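PDB 4AP9: phosphoserine phosphatase from Thermococcus onnurineus, which probably removes the phosphate from L-phosphoserine with the help of magnesium, the last step of L-serine biosynthesis, as a member of the haloacid dehalogenase superfamily. Local coordinates for residues M8-V13 and K94-V99; G151-M156 and E167-G172. All coordinates share one frame; numbering follows the deposited sequence.

Contact 1 (M8-V13 and K94-V99); sequences MKKVAV and KGFKVV
Lys10 lies across one face of the Phe96 ring: Lys10 CG sits 3.5 Å from Phe96 CD2, CD passes over CE2, and CE stands 3.9 Å from the ring centroid in a CH-pi contact. CG is held between the backbone N and the carbonyl carbon (chi1 54°), and from there CG, CD and CE follow one another over the ring. A final bend at chi4 (-57°) brings Lys10 NZ above the same face, a cation-pi contact 4.7 Å from the Phe96 centroid, and within 3.0 Å of Gly95 O, a weak hydrogen bond. The hollow that takes NZ depends on Gly95, which closes a Schellman motif after helix 82-93; a CB there would collide with the ammonium. Ala12 CB makes the second bump, 3.7 Å from Phe96 CD2. With an alanine in place of Phe96, the Lys10 chain would probably lose its platform and be set free to turn, leaving a gap beside Ala12. On the other sheet face, Val11 CG1 meets Val99 CG2 at 3.7 Å. Parallel strand pairing sets the register: Lys97 N bonds to Lys10 O, Ala12 N to Lys97 O (2.7 Å, 171° at the hydrogen) and Val99 N to Ala12 O. Strands 11-15 and 97-102 are thus neighbours in the parallel part of the central sheet of the Rossmann-like HAD fold. Leu91 of helix 82-93 covers Ala12 and Phe96, while Val13 and Val99 pack against helix 141-145 on the opposite face.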
loop_
_atom_site.group_PDB
_atom_site.type_symbol
_atom_site.label_atom_id
_atom_site.label_comp_id
_atom_site.label_asym_id
_atom_site.label_seq_id
_atom_site.Cartn_x
_atom_site.Cartn_y
_atom_site.Cartn_z
HETATM N N MSE A 8 20.279 4.389 -10.073
HETATM C CA MSE A 8 19.122 4.356 -10.965
HETATM C C MSE A 8 19.069 3.158 -11.897
HETATM O O MSE A 8 18.086 2.988 -12.604
HETATM C CB MSE A 8 19.053 5.635 -11.803
HETATM C CG MSE A 8 18.887 6.862 -10.946
HETATM SE SE MSE A 8 18.848 8.457 -12.067
HETATM C CE MSE A 8 17.155 8.108 -12.920
ATOM N N LYS A 9 20.112 2.333 -11.891
ATOM C CA LYS A 9 20.233 1.268 -12.886
ATOM C C LYS A 9 19.436 0.010 -12.549
ATOM O O LYS A 9 19.281 -0.339 -11.383
ATOM C CB LYS A 9 21.700 0.888 -13.080
ATOM C CG LYS A 9 22.559 2.013 -13.643
ATOM C CD LYS A 9 23.882 1.491 -14.181
ATOM C CE LYS A 9 25.036 2.334 -13.657
ATOM N NZ LYS A 9 26.175 2.360 -14.611
ATOM N N LYS A 10 18.952 -0.669 -13.586
ATOM C CA LYS A 10 18.388 -2.009 -13.423
ATOM C C LYS A 10 19.410 -2.915 -12.764
ATOM O O LYS A 10 20.612 -2.768 -12.981
ATOM C CB LYS A 10 17.931 -2.589 -14.772
ATOM C CG LYS A 10 18.990 -2.610 -15.873
ATOM C CD LYS A 10 18.335 -2.719 -17.253
ATOM C CE LYS A 10 19.351 -2.574 -18.361
ATOM N NZ LYS A 10 20.078 -1.293 -18.243
ATOM N N VAL A 11 18.921 -3.853 -11.960
ATOM C CA VAL A 11 19.780 -4.677 -11.140
ATOM C C VAL A 11 19.872 -6.075 -11.715
ATOM O O VAL A 11 18.862 -6.683 -12.056
ATOM C CB VAL A 11 19.272 -4.715 -9.695
ATOM C CG1 VAL A 11 20.113 -5.657 -8.855
ATOM C CG2 VAL A 11 19.285 -3.304 -9.125
ATOM N N ALA A 12 21.100 -6.541 -11.883
ATOM C CA ALA A 12 21.364 -7.916 -12.284
ATOM C C ALA A 12 21.807 -8.667 -11.037
ATOM O O ALA A 12 22.905 -8.424 -10.521
ATOM C CB ALA A 12 22.457 -7.948 -13.333
ATOM N N VAL A 13 20.949 -9.549 -10.527
ATOM C CA VAL A 13 21.276 -10.355 -9.343
ATOM C C VAL A 13 21.736 -11.723 -9.815
ATOM O O VAL A 13 21.035 -12.383 -10.596
ATOM C CB VAL A 13 20.060 -10.533 -8.411
ATOM C CG1 VAL A 13 20.413 -11.388 -7.187
ATOM C CG2 VAL A 13 19.532 -9.175 -7.958
ATOM N N LYS A 94 26.220 -3.590 -20.398
ATOM C CA LYS A 94 24.833 -3.598 -20.837
ATOM C C LYS A 94 23.944 -2.745 -19.929
ATOM O O LYS A 94 22.729 -2.693 -20.108
ATOM C CB LYS A 94 24.301 -5.029 -20.923
ATOM C CG LYS A 94 25.071 -5.936 -21.877
ATOM C CD LYS A 94 25.210 -5.305 -23.252
ATOM C CE LYS A 94 25.849 -6.274 -24.247
ATOM N NZ LYS A 94 25.862 -5.720 -25.628
ATOM N N GLY A 95 24.554 -2.083 -18.955
ATOM C CA GLY A 95 23.860 -1.082 -18.161
ATOM C C GLY A 95 23.225 -1.574 -16.872
ATOM O O GLY A 95 22.318 -0.940 -16.348
ATOM N N PHE A 96 23.695 -2.707 -16.368
ATOM C CA PHE A 96 23.192 -3.252 -15.115
ATOM C C PHE A 96 24.104 -2.883 -13.960
ATOM O O PHE A 96 25.319 -2.762 -14.134
ATOM C CB PHE A 96 23.105 -4.784 -15.195
ATOM C CG PHE A 96 22.034 -5.281 -16.116
ATOM C CD1 PHE A 96 22.279 -5.426 -17.466
ATOM C CD2 PHE A 96 20.784 -5.612 -15.628
ATOM C CE1 PHE A 96 21.294 -5.885 -18.321
ATOM C CE2 PHE A 96 19.790 -6.070 -16.475
ATOM C CZ PHE A 96 20.048 -6.209 -17.828
ATOM N N LYS A 97 23.519 -2.704 -12.785
ATOM C CA LYS A 97 24.279 -2.809 -11.546
ATOM C C LYS A 97 24.262 -4.294 -11.157
ATOM O O LYS A 97 23.210 -4.930 -11.201
ATOM C CB LYS A 97 23.628 -1.967 -10.462
ATOM C CG LYS A 97 24.175 -2.204 -9.084
ATOM C CD LYS A 97 23.602 -1.183 -8.135
ATOM C CE LYS A 97 22.689 -1.815 -7.137
ATOM N NZ LYS A 97 22.549 -0.919 -5.949
ATOM N N VAL A 98 25.415 -4.842 -10.791
ATOM C CA VAL A 98 25.542 -6.285 -10.533
ATOM C C VAL A 98 25.608 -6.631 -9.045
ATOM O O VAL A 98 26.468 -6.125 -8.320
ATOM C CB VAL A 98 26.802 -6.840 -11.223
ATOM C CG1 VAL A 98 26.946 -8.341 -10.976
ATOM C CG2 VAL A 98 26.750 -6.535 -12.714
ATOM N N VAL A 99 24.701 -7.498 -8.597
ATOM C CA VAL A 99 24.629 -7.888 -7.196
ATOM C C VAL A 99 24.828 -9.381 -7.119
ATOM O O VAL A 99 24.087 -10.150 -7.742
ATOM C CB VAL A 99 23.274 -7.506 -6.546
ATOM C CG1 VAL A 99 23.252 -7.940 -5.100
ATOM C CG2 VAL A 99 23.040 -5.995 -6.645
#

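Contact 2 (G151-M156 and E167-G172)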
loop_
_atom_site.group_PDB
_atom_site.type_symbol
_atom_site.label_atom_id
_atom_site.label_comp_id
_atom_site.label_asym_id
_atom_site.label_seq_id
_atom_site.Cartn_x
_atom_site.Cartn_y
_atom_site.Cartn_z
ATOM N N GLY A 151 13.256 -0.664 -8.313
ATOM C CA GLY A 151 13.592 -0.730 -9.717
ATOM C C GLY A 151 13.330 -2.103 -10.297
ATOM O O GLY A 151 12.656 -2.936 -9.676
ATOM N N PHE A 152 13.870 -2.331 -11.487
ATOM C CA PHE A 152 13.710 -3.603 -12.196
ATOM C C PHE A 152 14.835 -4.582 -11.899
ATOM O O PHE A 152 15.937 -4.176 -11.574
ATOM C CB PHE A 152 13.589 -3.348 -13.694
ATOM C CG PHE A 152 12.298 -2.684 -14.066
ATOM C CD1 PHE A 152 11.172 -3.441 -14.314
ATOM C CD2 PHE A 152 12.206 -1.306 -14.127
ATOM C CE1 PHE A 152 9.958 -2.833 -14.644
ATOM C CE2 PHE A 152 11.006 -0.694 -14.452
ATOM C CZ PHE A 152 9.882 -1.461 -14.705
ATOM N N ILE A 153 14.550 -5.874 -11.997
ATOM C CA ILE A 153 15.549 -6.880 -11.658
ATOM C C ILE A 153 15.631 -7.996 -12.679
ATOM O O ILE A 153 14.612 -8.577 -13.058
ATOM C CB ILE A 153 15.203 -7.532 -10.322
ATOM C CG1 ILE A 153 15.223 -6.492 -9.189
ATOM C CG2 ILE A 153 16.159 -8.702 -10.037
ATOM C CD1 ILE A 153 14.644 -7.042 -7.873
ATOM N N LEU A 154 16.844 -8.284 -13.133
ATOM C CA LEU A 154 17.097 -9.505 -13.879
ATOM C C LEU A 154 17.807 -10.448 -12.910
ATOM O O LEU A 154 18.845 -10.093 -12.359
ATOM C CB LEU A 154 17.997 -9.202 -15.072
ATOM C CG LEU A 154 18.691 -10.385 -15.750
ATOM C CD1 LEU A 154 17.654 -11.285 -16.448
ATOM C CD2 LEU A 154 19.709 -9.863 -16.740
ATOM N N ALA A 155 17.255 -11.640 -12.702
ATOM C CA ALA A 155 17.856 -12.598 -11.787
ATOM C C ALA A 155 18.398 -13.772 -12.573
ATOM O O ALA A 155 17.789 -14.218 -13.543
ATOM C CB ALA A 155 16.845 -13.070 -10.765
HETATM N N MSE A 156 19.576 -14.229 -12.170
HETATM C CA MSE A 156 20.204 -15.396 -12.758
HETATM C C MSE A 156 20.552 -16.315 -11.605
HETATM O O MSE A 156 21.030 -15.860 -10.557
HETATM C CB MSE A 156 21.460 -14.987 -13.524
HETATM C CG MSE A 156 21.160 -14.207 -14.796
HETATM SE SE MSE A 156 22.604 -13.013 -15.326
HETATM C CE MSE A 156 22.247 -11.592 -14.027
ATOM N N GLU A 167 10.297 -15.111 -8.435
ATOM C CA GLU A 167 9.041 -14.364 -8.389
ATOM C C GLU A 167 9.300 -12.866 -8.247
ATOM O O GLU A 167 8.512 -12.036 -8.715
ATOM C CB GLU A 167 8.159 -14.850 -7.234
ATOM C CG GLU A 167 6.986 -15.743 -7.651
ATOM C CD GLU A 167 6.113 -16.153 -6.461
ATOM O OE1 GLU A 167 6.624 -16.184 -5.314
ATOM O OE2 GLU A 167 4.911 -16.440 -6.672
ATOM N N ARG A 168 10.413 -12.535 -7.601
ATOM C CA ARG A 168 10.795 -11.154 -7.352
ATOM C C ARG A 168 11.373 -10.494 -8.598
ATOM O O ARG A 168 11.360 -9.276 -8.715
ATOM C CB ARG A 168 11.821 -11.092 -6.205
ATOM C CG ARG A 168 11.209 -11.158 -4.827
ATOM C CD ARG A 168 10.821 -9.752 -4.447
ATOM N NE ARG A 168 9.765 -9.673 -3.459
ATOM C CZ ARG A 168 9.125 -8.541 -3.195
ATOM N NH1 ARG A 168 9.452 -7.430 -3.862
ATOM N NH2 ARG A 168 8.167 -8.514 -2.283
ATOM N N ALA A 169 11.870 -11.301 -9.527
ATOM C CA ALA A 169 12.584 -10.792 -10.692
ATOM C C ALA A 169 11.642 -10.414 -11.836
ATOM O O ALA A 169 10.635 -11.081 -12.059
ATOM C CB ALA A 169 13.599 -11.833 -11.177
ATOM N N ASP A 170 11.985 -9.366 -12.580
ATOM C CA ASP A 170 11.205 -9.012 -13.767
ATOM C C ASP A 170 11.479 -9.942 -14.929
ATOM O O ASP A 170 10.663 -10.077 -15.857
ATOM C CB ASP A 170 11.467 -7.565 -14.159
ATOM C CG ASP A 170 11.066 -6.609 -13.072
ATOM O OD1 ASP A 170 9.869 -6.281 -12.995
ATOM O OD2 ASP A 170 11.936 -6.217 -12.268
HETATM N N MSE A 171 12.643 -10.577 -14.873
HETATM C CA MSE A 171 13.065 -11.548 -15.865
HETATM C C MSE A 171 14.043 -12.450 -15.134
HETATM O O MSE A 171 14.933 -11.960 -14.444
HETATM C CB MSE A 171 13.757 -10.840 -17.033
HETATM C CG MSE A 171 14.255 -11.773 -18.126
HETATM SE SE MSE A 171 15.083 -10.848 -19.643
HETATM C CE MSE A 171 13.588 -9.741 -20.189
ATOM N N GLY A 172 13.865 -13.760 -15.257
ATOM C CA GLY A 172 14.698 -14.703 -14.542
ATOM C C GLY A 172 15.299 -15.721 -15.486
ATOM O O GLY A 172 14.634 -16.170 -16.411
#
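Asp170 reaches from the turn after helix 163-168 to the start of strand 153-157, and each atom of its side chain meets something there. Asp170 CB lies 3.5 Å from Ile153 O. With CG anti to the carbonyl carbon (chi1 -61°), the carboxylate extends to Phe152, where Asp170 CG comes 3.4 Å from Phe152 CD1. OD1 approaches that same ring carbon obliquely, the ring and carboxylate planes being 53° apart. Asp170 OD2 turns to the backbone instead: it accepts from Ile153 N at 2.7 Å through its anti lone pair, with Phe152 CA also close by. The main chain of Asp170 answers in the other direction, its N donating to Ile153 O, so side chain and backbone together clasp one residue; Met171 N adds a weak bond to the same oxygen. Regular parallel pairing follows, with Ala155 N bonded to Met171 O at 2.9 Å and 164° at the hydrogen. Leu154 CD1 rests 3.8 Å from Met171 CG on one face of the sheet. On the other face Ala155 CB and Ala169 CB are pressed to 3.5 Å, tighter than usual for two carbons. The contact closes a beta-alpha-beta unit, strand 153-157, helix 163-168 and strand 171-175. Asp170 O accepts a hydrogen bond from Arg139 NE of a neighbouring subunit, and Phe7 of another subunit packs on Asp170, so this turn also faces the assembly. Chemically, the carboxylate appears to stand in for a backbone acceptor at the strand's beginning: it satisfies the Ile153 N-H before regular pairing starts, and its negative charge would probably strengthen that bond.

How the contacts relate
From the N terminus, the chain enters the sheet through 8-13, then runs through a largely helical excursion of 80 residues before 94-99 returns beside it and contact 1 closes that long loop. Contact 2 opens only afterwards and closes a much shorter one, of ten residues, between 151-156 and 167-172. The two loops therefore lie in series, neither nested nor crossed. In space they are neighbours, with centres 10 Å apart. Contact 1 joins strand 97-102 to 11-15, contact 2 joins 153-157 to 171-175, and backbone bonds between 11-15 and 153-157, such as the probable one from Leu154 N to Val11 O (2.8 Å), make the four strands continuous in one sheet.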